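Local coordinates for photoreceptor-histidine kinase BphP (Stigmatella aurantiaca DW4/3-1, PDB 6BAF), which senses light through a bound bilin chromophore and, as a bacterial phytochrome, probably passes the signal to a histidine kinase module that helps control cell development, at residues L261-G265 / K266-L270; C290-L293 / G294-S298; R137-Q140 / E141-A145; L120-F123 / H124-D128. All blocks are in the same frame, centred on the assembly; numbering follows the deposited sequence.

Interaction 1 (L261-G265 / K266-L270); sequences LMKDG and KLWGL
L261 and W268 face each other across a beta hairpin whose inner end is buried and whose turn lies in solvent. At the inner end L261 CD1 comes obliquely to the indole, 3.9 Å from W268 CZ3. A classic beta bulge sets this pairing: W268 and G269 both stand opposite L261, whose O takes the N-H of W268 at 2.7 Å and, weakly, that of G269. A CB on G269 would run into W268 CE3, which probably explains the glycine. The extended chain of K263 lays CD 3.7 Å from W268 CD1, its NZ reaching a water that W268 NE1 also meets weakly. Substituting an alanine for W268 would probably open a gap beside L261 CD1 and deprive K263 of its apolar backing. D264, G265 and K266 are exposed, and two backbone hydrogen bonds close the type I' turn, K263 N to K266 O (2.9 Å) and K266 N to K263 O. On the other face M262 SD sits 4.0 Å from L267 CD1. In the GAF sheet, strand 266-275 carries L270 to the bound bilin and pairs with strand 158-164, whose I161 touches L261 and W268, while M297 of helix 284-300 packs on L261.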
loop_
_atom_site.group_PDB
_atom_site.type_symbol
_atom_site.label_atom_id
_atom_site.label_comp_id
_atom_site.label_asym_id
_atom_site.label_seq_id
_atom_site.Cartn_x
_atom_site.Cartn_y
_atom_site.Cartn_z
ATOM N N LEU A 261 -15.547 -4.697 9.862
ATOM C CA LEU A 261 -16.084 -3.992 8.718
ATOM C C LEU A 261 -16.981 -2.906 9.258
ATOM O O LEU A 261 -17.868 -3.182 10.074
ATOM C CB LEU A 261 -16.846 -4.942 7.801
ATOM C CG LEU A 261 -15.967 -6.069 7.261
ATOM C CD1 LEU A 261 -16.773 -7.050 6.442
ATOM C CD2 LEU A 261 -14.803 -5.488 6.390
ATOM N N MET A 262 -16.746 -1.673 8.829
ATOM C CA MET A 262 -17.447 -0.520 9.366
ATOM C C MET A 262 -18.313 0.110 8.287
ATOM O O MET A 262 -17.939 0.138 7.111
ATOM C CB MET A 262 -16.447 0.496 9.906
ATOM C CG MET A 262 -15.540 -0.062 11.022
ATOM S SD MET A 262 -16.491 -0.343 12.578
ATOM C CE MET A 262 -16.956 1.353 12.991
ATOM N N LYS A 263 -19.484 0.595 8.678
ATOM C CA LYS A 263 -20.365 1.295 7.750
ATOM C C LYS A 263 -21.109 2.368 8.521
ATOM O O LYS A 263 -21.800 2.058 9.497
ATOM C CB LYS A 263 -21.340 0.344 7.065
ATOM C CG LYS A 263 -22.481 1.099 6.378
ATOM C CD LYS A 263 -23.237 0.209 5.407
ATOM C CE LYS A 263 -24.535 0.856 4.919
ATOM N NZ LYS A 263 -25.032 0.070 3.745
ATOM N N ASP A 264 -20.943 3.623 8.100
ATOM C CA ASP A 264 -21.539 4.765 8.797
ATOM C C ASP A 264 -21.108 4.815 10.266
ATOM O O ASP A 264 -21.916 5.092 11.153
ATOM C CB ASP A 264 -23.075 4.753 8.698
ATOM C CG ASP A 264 -23.599 4.812 7.239
ATOM O OD1 ASP A 264 -24.528 4.014 6.904
ATOM O OD2 ASP A 264 -23.098 5.655 6.439
ATOM N N GLY A 265 -19.835 4.530 10.537
ATOM C CA GLY A 265 -19.350 4.600 11.912
ATOM C C GLY A 265 -19.835 3.495 12.839
ATOM O O GLY A 265 -19.625 3.569 14.057
ATOM N N LYS A 266 -20.436 2.445 12.308
ATOM C CA LYS A 266 -21.015 1.403 13.134
ATOM C C LYS A 266 -20.568 0.053 12.594
ATOM O O LYS A 266 -20.367 -0.094 11.385
ATOM C CB LYS A 266 -22.546 1.589 13.150
ATOM C CG LYS A 266 -23.367 0.348 13.330
ATOM C CD LYS A 266 -24.845 0.708 13.597
ATOM C CE LYS A 266 -25.798 -0.418 13.187
ATOM N NZ LYS A 266 -26.913 0.137 12.354
ATOM N N LEU A 267 -20.351 -0.914 13.494
ATOM C CA LEU A 267 -19.844 -2.219 13.089
ATOM C C LEU A 267 -20.864 -2.905 12.203
ATOM O O LEU A 267 -22.047 -2.966 12.535
ATOM C CB LEU A 267 -19.540 -3.087 14.303
ATOM C CG LEU A 267 -18.795 -4.395 14.127
ATOM C CD1 LEU A 267 -17.336 -4.155 13.587
ATOM C CD2 LEU A 267 -18.762 -5.140 15.509
ATOM N N TRP A 268 -20.416 -3.352 11.034
ATOM C CA TRP A 268 -21.268 -3.944 10.011
ATOM C C TRP A 268 -21.089 -5.444 9.926
ATOM O O TRP A 268 -22.037 -6.173 9.608
ATOM C CB TRP A 268 -20.924 -3.321 8.644
ATOM C CG TRP A 268 -21.763 -3.755 7.452
ATOM C CD1 TRP A 268 -22.902 -3.139 6.965
ATOM C CD2 TRP A 268 -21.536 -4.895 6.608
ATOM N NE1 TRP A 268 -23.359 -3.816 5.855
ATOM C CE2 TRP A 268 -22.534 -4.886 5.612
ATOM C CE3 TRP A 268 -20.552 -5.891 6.568
ATOM C CZ2 TRP A 268 -22.592 -5.847 4.618
ATOM C CZ3 TRP A 268 -20.618 -6.836 5.597
ATOM C CH2 TRP A 268 -21.630 -6.805 4.614
ATOM N N GLY A 269 -19.904 -5.915 10.274
ATOM C CA GLY A 269 -19.540 -7.279 9.996
ATOM C C GLY A 269 -18.089 -7.459 10.342
ATOM O O GLY A 269 -17.425 -6.550 10.843
ATOM N N LEU A 270 -17.619 -8.671 10.104
ATOM C CA LEU A 270 -16.235 -9.011 10.344
ATOM C C LEU A 270 -15.756 -9.806 9.147
ATOM O O LEU A 270 -16.531 -10.546 8.546
ATOM C CB LEU A 270 -16.027 -9.894 11.596
ATOM C CG LEU A 270 -16.461 -9.452 12.997
ATOM C CD1 LEU A 270 -16.034 -10.572 13.937
ATOM C CD2 LEU A 270 -15.786 -8.165 13.384
HETATM O O HOH W 1 -25.178 -2.854 3.040
#

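Interaction 2 (C290-L293 / G294-S298); sequences CEFL and GEVMS
F292 and V296, one turn apart on helix 284-300 of the GAF domain, make the main side-chain contact of an alpha-helical segment that lies in the dimer interface. The apolar contact comes first. V296 CG2 approaches the phenyl ring of F292 obliquely, 3.7 Å from CE1. V296 CG2 stands beside its own backbone N, with CG1 anti to that N (chi1 169°), and this turns CG2 back toward the preceding turn. A compact, branched valine probably suits the place because it fits between F292 and helix 120-135, where V296 packs on L130 and L133 and F292 on V126. L130 of the second subunit touches both residues.

The backbone bonds are regular i to i+4 links, from G294 N to C290 O at 2.9 Å through to M297 N to L293 O at 2.9 Å. On the side of the helix nearest the sheet, L261 CD2 packs near the G294 carbonyl.

The charged groups lie on the partly exposed side. E295 CG runs 3.5 Å from E291 O, and its carboxylate goes on to a salt bridge with R134 of the second subunit. E291 makes a weaker, long ion pair with R127 of that subunit.

The last group is the serine hydroxyl. S298, small enough to fold back on its own helix, donates from OG to G294 O at 2.8 Å, while S298 N reaches the same oxygen from the opposite face of the carbonyl plane.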
loop_
_atom_site.group_PDB
_atom_site.type_symbol
_atom_site.label_atom_id
_atom_site.label_comp_id
_atom_site.label_asym_id
_atom_site.label_seq_id
_atom_site.Cartn_x
_atom_site.Cartn_y
_atom_site.Cartn_z
ATOM N N CYS A 290 -4.069 -7.005 5.082
ATOM C CA CYS A 290 -5.445 -7.470 5.244
ATOM C C CYS A 290 -6.308 -6.401 5.870
ATOM O O CYS A 290 -7.442 -6.171 5.424
ATOM C CB CYS A 290 -5.475 -8.734 6.084
ATOM S SG CYS A 290 -4.831 -10.143 5.181
ATOM N N GLU A 291 -5.799 -5.718 6.896
ATOM C CA GLU A 291 -6.608 -4.682 7.524
ATOM C C GLU A 291 -6.858 -3.540 6.547
ATOM O O GLU A 291 -7.949 -2.956 6.533
ATOM C CB GLU A 291 -5.958 -4.210 8.852
ATOM C CG GLU A 291 -4.709 -3.297 8.794
ATOM C CD GLU A 291 -4.109 -2.986 10.201
ATOM O OE1 GLU A 291 -4.601 -3.561 11.185
ATOM O OE2 GLU A 291 -3.158 -2.165 10.317
ATOM N N PHE A 292 -5.875 -3.228 5.695
ATOM C CA PHE A 292 -6.075 -2.201 4.673
ATOM C C PHE A 292 -7.179 -2.599 3.696
ATOM O O PHE A 292 -8.031 -1.777 3.326
ATOM C CB PHE A 292 -4.743 -1.970 3.940
ATOM C CG PHE A 292 -4.788 -0.845 2.973
ATOM C CD1 PHE A 292 -5.282 -1.040 1.692
ATOM C CD2 PHE A 292 -4.385 0.438 3.355
ATOM C CE1 PHE A 292 -5.361 0.025 0.794
ATOM C CE2 PHE A 292 -4.452 1.498 2.449
ATOM C CZ PHE A 292 -4.947 1.288 1.179
ATOM N N LEU A 293 -7.203 -3.873 3.281
ATOM C CA LEU A 293 -8.298 -4.341 2.424
ATOM C C LEU A 293 -9.645 -4.288 3.136
ATOM O O LEU A 293 -10.675 -3.981 2.507
ATOM C CB LEU A 293 -8.000 -5.760 1.936
ATOM C CG LEU A 293 -6.807 -5.703 0.963
ATOM C CD1 LEU A 293 -6.385 -7.096 0.537
ATOM C CD2 LEU A 293 -7.120 -4.770 -0.246
ATOM N N GLY A 294 -9.667 -4.555 4.452
ATOM C CA GLY A 294 -10.901 -4.366 5.197
ATOM C C GLY A 294 -11.382 -2.924 5.191
ATOM O O GLY A 294 -12.578 -2.656 5.055
ATOM N N GLU A 295 -10.468 -1.973 5.346
ATOM C CA GLU A 295 -10.876 -0.573 5.205
ATOM C C GLU A 295 -11.419 -0.279 3.815
ATOM O O GLU A 295 -12.371 0.501 3.664
ATOM C CB GLU A 295 -9.697 0.349 5.493
ATOM C CG GLU A 295 -9.218 0.262 6.931
ATOM C CD GLU A 295 -8.477 1.524 7.380
ATOM O OE1 GLU A 295 -8.885 2.677 6.979
ATOM O OE2 GLU A 295 -7.503 1.338 8.172
ATOM N N VAL A 296 -10.788 -0.823 2.771
ATOM C CA VAL A 296 -11.299 -0.538 1.428
ATOM C C VAL A 296 -12.701 -1.099 1.292
ATOM O O VAL A 296 -13.645 -0.377 0.952
ATOM C CB VAL A 296 -10.363 -1.095 0.342
ATOM C CG1 VAL A 296 -11.079 -1.018 -1.028
ATOM C CG2 VAL A 296 -9.047 -0.322 0.352
ATOM N N MET A 297 -12.867 -2.386 1.620
ATOM C CA MET A 297 -14.213 -2.973 1.631
ATOM C C MET A 297 -15.176 -2.158 2.472
ATOM O O MET A 297 -16.311 -1.897 2.050
ATOM C CB MET A 297 -14.184 -4.410 2.145
ATOM C CG MET A 297 -15.616 -4.962 2.296
ATOM S SD MET A 297 -15.636 -6.686 2.822
ATOM C CE MET A 297 -17.398 -7.067 2.526
ATOM N N SER A 298 -14.738 -1.697 3.657
ATOM C CA SER A 298 -15.659 -0.894 4.462
ATOM C C SER A 298 -16.083 0.363 3.716
ATOM O O SER A 298 -17.251 0.778 3.796
ATOM C CB SER A 298 -15.047 -0.528 5.824
ATOM O OG SER A 298 -14.787 -1.715 6.586
#

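Interaction 3 (R137-Q140 / E141-A145); sequences RDLQ and ELCEA
The N-terminal end of helix 139-154 is capped by D138, and R137, just before the helix, pairs with E141 of its first turn. D138 OD1 accepts from E141 N at 2.8 Å, the N-H arriving nearly in line with the C-O bond. The aspartate reaches it because its CG lies between backbone N and carbonyl carbon (chi1 58°). Its charge would also be favoured by the positive end of the helix dipole. E141 OE1 in turn takes the N-H of R137 at 3.0 Å, on the anti side of the carboxylate. E141 OE2 lies 3.2 Å from R137 CZ, over the centre of one guanidinium face, with the two planes 82° apart. The salt bridge between R137 NE and E141 OE1, 3.3 Å, is one of charge alone, the oxygen lying well out of the guanidinium plane. With an alanine in place of E141, R137 would probably lose both its backbone acceptor and its counter-charge, and its guanidinium would be freer to turn. L139 CD1 meets C143 SG at 3.8 Å, and C143 also packs on I161 and M297. The arrangement is typical of an aspartate N-cap, the D138 side chain accepting from E141 N.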
loop_
_atom_site.group_PDB
_atom_site.type_symbol
_atom_site.label_atom_id
_atom_site.label_comp_id
_atom_site.label_asym_id
_atom_site.label_seq_id
_atom_site.Cartn_x
_atom_site.Cartn_y
_atom_site.Cartn_z
ATOM N N ARG A 137 -18.923 -6.530 -8.891
ATOM C CA ARG A 137 -20.057 -5.758 -9.392
ATOM C C ARG A 137 -21.223 -5.648 -8.417
ATOM O O ARG A 137 -22.143 -4.876 -8.692
ATOM C CB ARG A 137 -20.595 -6.372 -10.692
ATOM C CG ARG A 137 -19.571 -6.896 -11.684
ATOM C CD ARG A 137 -20.272 -7.913 -12.598
ATOM N NE ARG A 137 -19.418 -9.079 -12.772
ATOM C CZ ARG A 137 -19.848 -10.316 -13.012
ATOM N NH1 ARG A 137 -21.150 -10.552 -13.084
ATOM N NH2 ARG A 137 -18.969 -11.313 -13.147
ATOM N N ASP A 138 -21.250 -6.431 -7.330
ATOM C CA ASP A 138 -22.272 -6.285 -6.283
ATOM C C ASP A 138 -21.684 -6.718 -4.932
ATOM O O ASP A 138 -20.567 -7.250 -4.859
ATOM C CB ASP A 138 -23.555 -7.084 -6.611
ATOM C CG ASP A 138 -23.298 -8.594 -6.803
ATOM O OD1 ASP A 138 -22.222 -9.103 -6.405
ATOM O OD2 ASP A 138 -24.186 -9.293 -7.352
ATOM N N LEU A 139 -22.484 -6.537 -3.864
ATOM C CA LEU A 139 -22.040 -6.847 -2.500
ATOM C C LEU A 139 -21.576 -8.284 -2.379
ATOM O O LEU A 139 -20.533 -8.556 -1.776
ATOM C CB LEU A 139 -23.157 -6.575 -1.491
ATOM C CG LEU A 139 -22.845 -6.985 -0.034
ATOM C CD1 LEU A 139 -21.601 -6.242 0.514
ATOM C CD2 LEU A 139 -24.067 -6.712 0.858
ATOM N N GLN A 140 -22.305 -9.221 -2.976
ATOM C CA GLN A 140 -21.902 -10.614 -2.830
ATOM C C GLN A 140 -20.573 -10.898 -3.526
ATOM O O GLN A 140 -19.789 -11.736 -3.048
ATOM C CB GLN A 140 -22.990 -11.541 -3.366
ATOM C CG GLN A 140 -22.715 -12.998 -3.051
ATOM C CD GLN A 140 -22.743 -13.275 -1.528
ATOM O OE1 GLN A 140 -23.595 -12.728 -0.775
ATOM N NE2 GLN A 140 -21.802 -14.120 -1.067
ATOM N N GLU A 141 -20.293 -10.231 -4.653
ATOM C CA GLU A 141 -19.002 -10.457 -5.305
ATOM C C GLU A 141 -17.880 -9.799 -4.511
ATOM O O GLU A 141 -16.788 -10.371 -4.387
ATOM C CB GLU A 141 -19.021 -9.938 -6.751
ATOM C CG GLU A 141 -20.006 -10.677 -7.664
ATOM C CD GLU A 141 -19.748 -10.456 -9.159
ATOM O OE1 GLU A 141 -19.084 -9.460 -9.530
ATOM O OE2 GLU A 141 -20.191 -11.313 -9.961
ATOM N N LEU A 142 -18.131 -8.586 -3.995
ATOM C CA LEU A 142 -17.212 -7.940 -3.063
ATOM C C LEU A 142 -16.820 -8.893 -1.933
ATOM O O LEU A 142 -15.629 -9.143 -1.699
ATOM C CB LEU A 142 -17.871 -6.694 -2.491
ATOM C CG LEU A 142 -17.071 -5.423 -2.248
ATOM C CD1 LEU A 142 -17.566 -4.728 -1.036
ATOM C CD2 LEU A 142 -15.570 -5.642 -2.214
ATOM N N CYS A 143 -17.825 -9.477 -1.250
ATOM C CA CYS A 143 -17.548 -10.393 -0.140
ATOM C C CYS A 143 -16.702 -11.567 -0.600
ATOM O O CYS A 143 -15.708 -11.925 0.046
ATOM C CB CYS A 143 -18.869 -10.882 0.502
ATOM S SG CYS A 143 -19.877 -9.536 1.183
ATOM N N GLU A 144 -17.050 -12.170 -1.730
ATOM C CA GLU A 144 -16.260 -13.327 -2.156
ATOM C C GLU A 144 -14.842 -12.925 -2.563
ATOM O O GLU A 144 -13.885 -13.677 -2.320
ATOM C CB GLU A 144 -16.965 -14.067 -3.309
ATOM C CG GLU A 144 -17.218 -15.600 -3.016
ATOM C CD GLU A 144 -15.964 -16.502 -3.175
ATOM O OE1 GLU A 144 -15.041 -16.102 -3.952
ATOM O OE2 GLU A 144 -15.893 -17.598 -2.516
ATOM N N ALA A 145 -14.680 -11.739 -3.151
ATOM C CA ALA A 145 -13.338 -11.280 -3.511
ATOM C C ALA A 145 -12.469 -11.107 -2.262
ATOM O O ALA A 145 -11.314 -11.561 -2.227
ATOM C CB ALA A 145 -13.442 -9.976 -4.316
#

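Interaction 4 (L120-F123 / H124-D128); sequences LSFF and HAVRD
F123 is flanked along helix 120-135 by R127 and by H124, and each meets the ring differently. R127 lies alongside it, pointing the same way, and lays CD over the centre of one face in a CH-pi contact, 3.5 Å from the centroid. The chain then bends at chi3 (61°), bringing NE to 3.2 Å from F123 CZ, with guanidinium and ring only 23° from parallel. Arginine suits this place because its methylenes and flat cationic end can both lie on an aromatic face.

H124 meets the edge of the ring instead. F123 directs its edge at the imidazole face in a T-shaped pair, centroids 5.2 Å apart and planes at 75°, with F123 CD2 over one face of the histidine toward its rim. L120 lies beside H124, its CD1 3.3 Å from H124 NE2. H124 ND1 is hydrogen-bonded to K75 of the second subunit, a lysine that also forms a salt bridge with D128.

On the inner side F122 and V126 form a second pair. V126 CG1 stands over the F122 ring, 3.8 Å from its centroid, and the compact branched valine offers that methyl while also packing on F292 of helix 284-300, whose A289 touches F122. F122 also anchors its backbone N to E285 of that helix.

Across the dimer, F122 and F123 each meet the other's counterpart edge-to-face. Aromatic packing on paired helices of this kind is consistent with the helical-bundle dimer interface of bacterial phytochromes.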
loop_
_atom_site.group_PDB
_atom_site.type_symbol
_atom_site.label_atom_id
_atom_site.label_comp_id
_atom_site.label_asym_id
_atom_site.label_seq_id
_atom_site.Cartn_x
_atom_site.Cartn_y
_atom_site.Cartn_z
ATOM N N LEU A 120 7.673 -4.715 0.374
ATOM C CA LEU A 120 7.347 -5.147 -0.980
ATOM C C LEU A 120 6.111 -6.027 -0.988
ATOM O O LEU A 120 5.229 -5.864 -1.849
ATOM C CB LEU A 120 8.553 -5.875 -1.596
ATOM C CG LEU A 120 8.442 -6.318 -3.069
ATOM C CD1 LEU A 120 7.881 -5.191 -3.937
ATOM C CD2 LEU A 120 9.797 -6.744 -3.583
ATOM N N SER A 121 5.984 -6.930 -0.014
ATOM C CA SER A 121 4.771 -7.744 0.050
ATOM C C SER A 121 3.530 -6.894 0.270
ATOM O O SER A 121 2.483 -7.154 -0.333
ATOM C CB SER A 121 4.890 -8.782 1.159
ATOM O OG SER A 121 6.169 -9.372 1.062
ATOM N N PHE A 122 3.610 -5.878 1.134
ATOM C CA PHE A 122 2.440 -5.015 1.333
ATOM C C PHE A 122 2.061 -4.292 0.037
ATOM O O PHE A 122 0.877 -4.201 -0.310
ATOM C CB PHE A 122 2.711 -3.998 2.454
ATOM C CG PHE A 122 1.601 -3.005 2.669
ATOM C CD1 PHE A 122 1.540 -1.812 1.944
ATOM C CD2 PHE A 122 0.627 -3.248 3.628
ATOM C CE1 PHE A 122 0.509 -0.898 2.146
ATOM C CE2 PHE A 122 -0.401 -2.330 3.853
ATOM C CZ PHE A 122 -0.473 -1.153 3.108
ATOM N N PHE A 123 3.061 -3.701 -0.645
ATOM C CA PHE A 123 2.863 -3.038 -1.944
ATOM C C PHE A 123 2.083 -3.928 -2.914
ATOM O O PHE A 123 1.019 -3.531 -3.404
ATOM C CB PHE A 123 4.251 -2.641 -2.490
ATOM C CG PHE A 123 4.248 -2.101 -3.879
ATOM C CD1 PHE A 123 4.076 -0.736 -4.106
ATOM C CD2 PHE A 123 4.452 -2.953 -4.964
ATOM C CE1 PHE A 123 4.108 -0.204 -5.395
ATOM C CE2 PHE A 123 4.485 -2.437 -6.290
ATOM C CZ PHE A 123 4.319 -1.056 -6.501
ATOM N N HIS A 124 2.523 -5.175 -3.115
ATOM C CA HIS A 124 1.827 -6.064 -4.063
ATOM C C HIS A 124 0.457 -6.496 -3.545
ATOM O O HIS A 124 -0.537 -6.531 -4.305
ATOM C CB HIS A 124 2.684 -7.305 -4.360
ATOM C CG HIS A 124 3.898 -7.022 -5.203
ATOM N ND1 HIS A 124 3.827 -6.369 -6.421
ATOM C CD2 HIS A 124 5.210 -7.307 -5.009
ATOM C CE1 HIS A 124 5.047 -6.222 -6.911
ATOM N NE2 HIS A 124 5.900 -6.806 -6.090
ATOM N N ALA A 125 0.380 -6.839 -2.254
ATOM C CA ALA A 125 -0.889 -7.291 -1.672
ATOM C C ALA A 125 -1.984 -6.253 -1.848
ATOM O O ALA A 125 -3.093 -6.573 -2.291
ATOM C CB ALA A 125 -0.694 -7.604 -0.186
ATOM N N VAL A 126 -1.713 -4.991 -1.502
ATOM C CA VAL A 126 -2.820 -4.042 -1.576
ATOM C C VAL A 126 -3.103 -3.616 -3.019
ATOM O O VAL A 126 -4.245 -3.274 -3.342
ATOM C CB VAL A 126 -2.589 -2.816 -0.677
ATOM C CG1 VAL A 126 -2.354 -3.270 0.772
ATOM C CG2 VAL A 126 -1.435 -1.974 -1.173
ATOM N N ARG A 127 -2.088 -3.607 -3.907
ATOM C CA ARG A 127 -2.348 -3.251 -5.308
ATOM C C ARG A 127 -3.170 -4.332 -5.991
ATOM O O ARG A 127 -4.194 -4.037 -6.620
ATOM C CB ARG A 127 -1.031 -3.029 -6.071
ATOM C CG ARG A 127 -0.531 -1.632 -5.926
ATOM C CD ARG A 127 0.936 -1.536 -6.121
ATOM N NE ARG A 127 1.417 -1.958 -7.447
ATOM C CZ ARG A 127 1.307 -1.246 -8.568
ATOM N NH1 ARG A 127 1.841 -1.704 -9.683
ATOM N NH2 ARG A 127 0.657 -0.097 -8.590
ATOM N N ASP A 128 -2.724 -5.591 -5.882
ATOM C CA ASP A 128 -3.450 -6.693 -6.499
ATOM C C ASP A 128 -4.823 -6.847 -5.849
ATOM O O ASP A 128 -5.838 -7.016 -6.542
ATOM C CB ASP A 128 -2.659 -8.014 -6.389
ATOM C CG ASP A 128 -1.164 -7.933 -6.937
ATOM O OD1 ASP A 128 -0.714 -6.904 -7.529
ATOM O OD2 ASP A 128 -0.409 -8.945 -6.774
#

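From the N terminus the contacts come in the order 4, 3, 1, 2, each between adjoining residues, so they follow one another in series and none nests or crosses. Three run along helices, one of them at a capped N terminus; interaction 1 alone closes a loop, the tight hairpin turn of the GAF sheet. Interaction 4 begins helix 120-135, and interaction 3 begins the next helix, 139-154, without touching it. Interaction 2, on helix 284-300, joins the other three: F292 packs on V126 of interaction 4, M297 on L142 and C143 of interaction 3, and S298 OG meets M262 N of interaction 1. L139 and W268 link interactions 3 and 1 directly. Interactions 2 and 4 both face the second subunit.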